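Local coordinates for universal stress protein A-like protein (Arabidopsis thaliana, PDB 2GM3) that binds AMP at the C-terminal ends of its central parallel strands, as a universal stress protein family member whose cellular role is not established, at residues 6-11 / 125-130. Residues are numbered along the deposited sequence; the frame is centred on the assembly and turned at random.
Sequences TKVMVA and PDFLVV. With AMP (adenosine monophosphate), chain G.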
loop_
_atom_site.group_PDB
_atom_site.type_symbol
_atom_site.label_atom_id
_atom_site.label_comp_id
_atom_site.label_asym_id
_atom_site.label_seq_id
_atom_site.Cartn_x
_atom_site.Cartn_y
_atom_site.Cartn_z
ATOM N N THR A 6 4.244 13.354 -4.868
ATOM C CA THR A 6 3.513 12.114 -4.935
ATOM C C THR A 6 2.122 12.332 -4.390
ATOM O O THR A 6 1.953 12.827 -3.266
ATOM C CB THR A 6 4.259 11.028 -4.192
ATOM O OG1 THR A 6 5.415 10.677 -4.955
ATOM C CG2 THR A 6 3.395 9.807 -4.015
ATOM N N LYS A 7 1.118 11.989 -5.192
ATOM C CA LYS A 7 -0.280 12.141 -4.744
ATOM C C LYS A 7 -0.715 10.900 -4.010
ATOM O O LYS A 7 -0.809 9.820 -4.573
ATOM C CB LYS A 7 -1.256 12.452 -5.894
ATOM C CG LYS A 7 -0.899 13.687 -6.760
ATOM C CD LYS A 7 -1.698 13.649 -8.063
ATOM C CE LYS A 7 -0.846 14.080 -9.271
ATOM N NZ LYS A 7 -1.181 13.288 -10.518
ATOM N N VAL A 8 -0.983 11.070 -2.734
ATOM C CA VAL A 8 -1.402 9.998 -1.886
ATOM C C VAL A 8 -2.893 10.162 -1.585
ATOM O O VAL A 8 -3.280 11.070 -0.835
ATOM C CB VAL A 8 -0.619 10.061 -0.578
ATOM C CG1 VAL A 8 -0.916 8.832 0.294
ATOM C CG2 VAL A 8 0.863 10.190 -0.864
HETATM N N MSE A 9 -3.720 9.271 -2.145
HETATM C CA MSE A 9 -5.154 9.268 -1.817
HETATM C C MSE A 9 -5.389 8.476 -0.544
HETATM O O MSE A 9 -4.913 7.350 -0.436
HETATM C CB MSE A 9 -5.976 8.664 -2.942
HETATM C CG MSE A 9 -7.479 8.878 -2.692
HETATM SE SE MSE A 9 -8.551 8.521 -4.241
HETATM C CE MSE A 9 -9.480 7.161 -3.530
ATOM N N VAL A 10 -6.092 9.068 0.414
ATOM C CA VAL A 10 -6.310 8.433 1.724
ATOM C C VAL A 10 -7.800 8.354 1.939
ATOM O O VAL A 10 -8.459 9.371 1.971
ATOM C CB VAL A 10 -5.672 9.225 2.862
ATOM C CG1 VAL A 10 -5.934 8.542 4.180
ATOM C CG2 VAL A 10 -4.158 9.378 2.658
ATOM N N ALA A 11 -8.327 7.142 2.051
ATOM C CA ALA A 11 -9.736 6.914 2.156
ATOM C C ALA A 11 -10.075 6.963 3.643
ATOM O O ALA A 11 -9.580 6.143 4.426
ATOM C CB ALA A 11 -10.065 5.556 1.560
ATOM N N PRO A 125 -4.365 9.235 -8.424
ATOM C CA PRO A 125 -3.330 9.436 -7.398
ATOM C C PRO A 125 -2.209 8.423 -7.632
ATOM O O PRO A 125 -2.400 7.429 -8.335
ATOM C CB PRO A 125 -4.068 9.151 -6.095
ATOM C CG PRO A 125 -5.130 8.167 -6.500
ATOM C CD PRO A 125 -5.534 8.505 -7.897
ATOM N N ASP A 126 -1.032 8.684 -7.093
ATOM C CA ASP A 126 0.047 7.781 -7.323
ATOM C C ASP A 126 -0.223 6.499 -6.540
ATOM O O ASP A 126 0.051 5.416 -7.035
ATOM C CB ASP A 126 1.355 8.424 -6.941
ATOM C CG ASP A 126 1.696 9.598 -7.830
ATOM O OD1 ASP A 126 1.908 9.413 -9.046
ATOM O OD2 ASP A 126 1.747 10.725 -7.310
ATOM N N PHE A 127 -0.765 6.635 -5.330
ATOM C CA PHE A 127 -1.274 5.512 -4.606
ATOM C C PHE A 127 -2.442 5.796 -3.688
ATOM O O PHE A 127 -2.720 6.948 -3.355
ATOM C CB PHE A 127 -0.165 4.739 -3.888
ATOM C CG PHE A 127 0.494 5.453 -2.734
ATOM C CD1 PHE A 127 0.266 5.026 -1.439
ATOM C CD2 PHE A 127 1.422 6.471 -2.951
ATOM C CE1 PHE A 127 0.919 5.639 -0.351
ATOM C CE2 PHE A 127 2.062 7.083 -1.902
ATOM C CZ PHE A 127 1.818 6.672 -0.592
ATOM N N LEU A 128 -3.093 4.713 -3.259
ATOM C CA LEU A 128 -4.241 4.749 -2.357
ATOM C C LEU A 128 -3.849 4.157 -1.009
ATOM O O LEU A 128 -3.298 3.054 -0.943
ATOM C CB LEU A 128 -5.371 3.908 -2.990
ATOM C CG LEU A 128 -6.639 3.599 -2.207
ATOM C CD1 LEU A 128 -7.298 4.911 -1.741
ATOM C CD2 LEU A 128 -7.595 2.786 -3.004
ATOM N N VAL A 129 -4.116 4.887 0.057
ATOM C CA VAL A 129 -3.972 4.362 1.405
ATOM C C VAL A 129 -5.362 4.078 2.001
ATOM O O VAL A 129 -6.239 4.951 2.010
ATOM C CB VAL A 129 -3.246 5.353 2.318
ATOM C CG1 VAL A 129 -3.128 4.792 3.707
ATOM C CG2 VAL A 129 -1.864 5.716 1.779
ATOM N N VAL A 130 -5.554 2.854 2.474
ATOM C CA VAL A 130 -6.742 2.489 3.185
ATOM C C VAL A 130 -6.283 1.836 4.454
ATOM O O VAL A 130 -5.254 1.140 4.476
ATOM C CB VAL A 130 -7.666 1.488 2.369
ATOM C CG1 VAL A 130 -8.279 2.199 1.150
ATOM C CG2 VAL A 130 -6.885 0.261 1.909
HETATM P P AMP G . -12.061 -2.539 5.858
HETATM O O1P AMP G . -13.438 -2.290 5.604
HETATM O O2P AMP G . -11.729 -2.790 7.281
HETATM O O3P AMP G . -11.375 -3.477 4.986
HETATM O "O5'" AMP G . -11.252 -1.200 5.559
HETATM C "C5'" AMP G . -11.482 -0.049 6.340
HETATM C "C4'" AMP G . -10.939 1.102 5.536
HETATM O "O4'" AMP G . -11.729 1.338 4.321
HETATM C "C3'" AMP G . -10.975 2.404 6.286
HETATM O "O3'" AMP G . -9.790 2.463 7.131
HETATM C "C2'" AMP G . -10.885 3.401 5.140
HETATM O "O2'" AMP G . -9.514 3.556 4.775
HETATM C "C1'" AMP G . -11.666 2.723 4.020
HETATM N N9 AMP G . -13.081 3.130 4.121
HETATM C C8 AMP G . -14.100 2.467 4.715
HETATM N N7 AMP G . -15.229 3.186 4.586
HETATM C C5 AMP G . -14.937 4.283 3.876
HETATM C C6 AMP G . -15.663 5.381 3.403
HETATM N N6 AMP G . -16.956 5.533 3.622
HETATM N N1 AMP G . -15.019 6.318 2.718
HETATM C C2 AMP G . -13.727 6.258 2.466
HETATM N N3 AMP G . -12.994 5.236 2.884
HETATM C C4 AMP G . -13.573 4.242 3.584
#
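Met9 N–H reaches Phe127 O at 2.8 Å, Met9 O takes Val129 N–H, and Ala11 N–H closes the ladder on Val129 O at 3.0 Å. At its start Lys7 O accepts from both Asp126 N and Phe127 N, while Asp126 reaches across to strand 6-11, where OD2 accepts the Lys7 N–H with its anti lone pair. On one face of the sheet Val8 lies alongside the Phe127 ring, its CG1 over the ring face 4.0 Å from the centroid; Thr6 CG2 meets the ring edge in plane, 3.7 Å from CE2. Phe127 CG lies between the backbone N and the carbonyl carbon (chi1 69°), bringing the ring to Val8 and Thr6. Val8 CG1 also touches Val129 CG2. On the other face, Met9, a selenomethionine, sets CB against Pro125 CG and, through a bend at chi3 (117°), brings CE to 3.6 Å from Leu128 CD1. Strand 6-11 is the central strand of the five-stranded parallel sheet of this α/β universal stress protein fold (order 3-2-1-4-5), with 127-132 beside it. At the strands' C-terminal ends Ala11 O accepts the AMP ribose O2' hydroxyl at 2.6 Å, and Ala11 CB packs on Val130 CG1. Ile116 of helix 112-123 covers Met9 and Leu128, and Thr34 of helix 25-39 covers Val8 and Val129. Trp33 of the second subunit meets the Phe127 ring nearly at right angles, and Lys37 O of that subunit is hydrogen-bonded to Thr6 OG1.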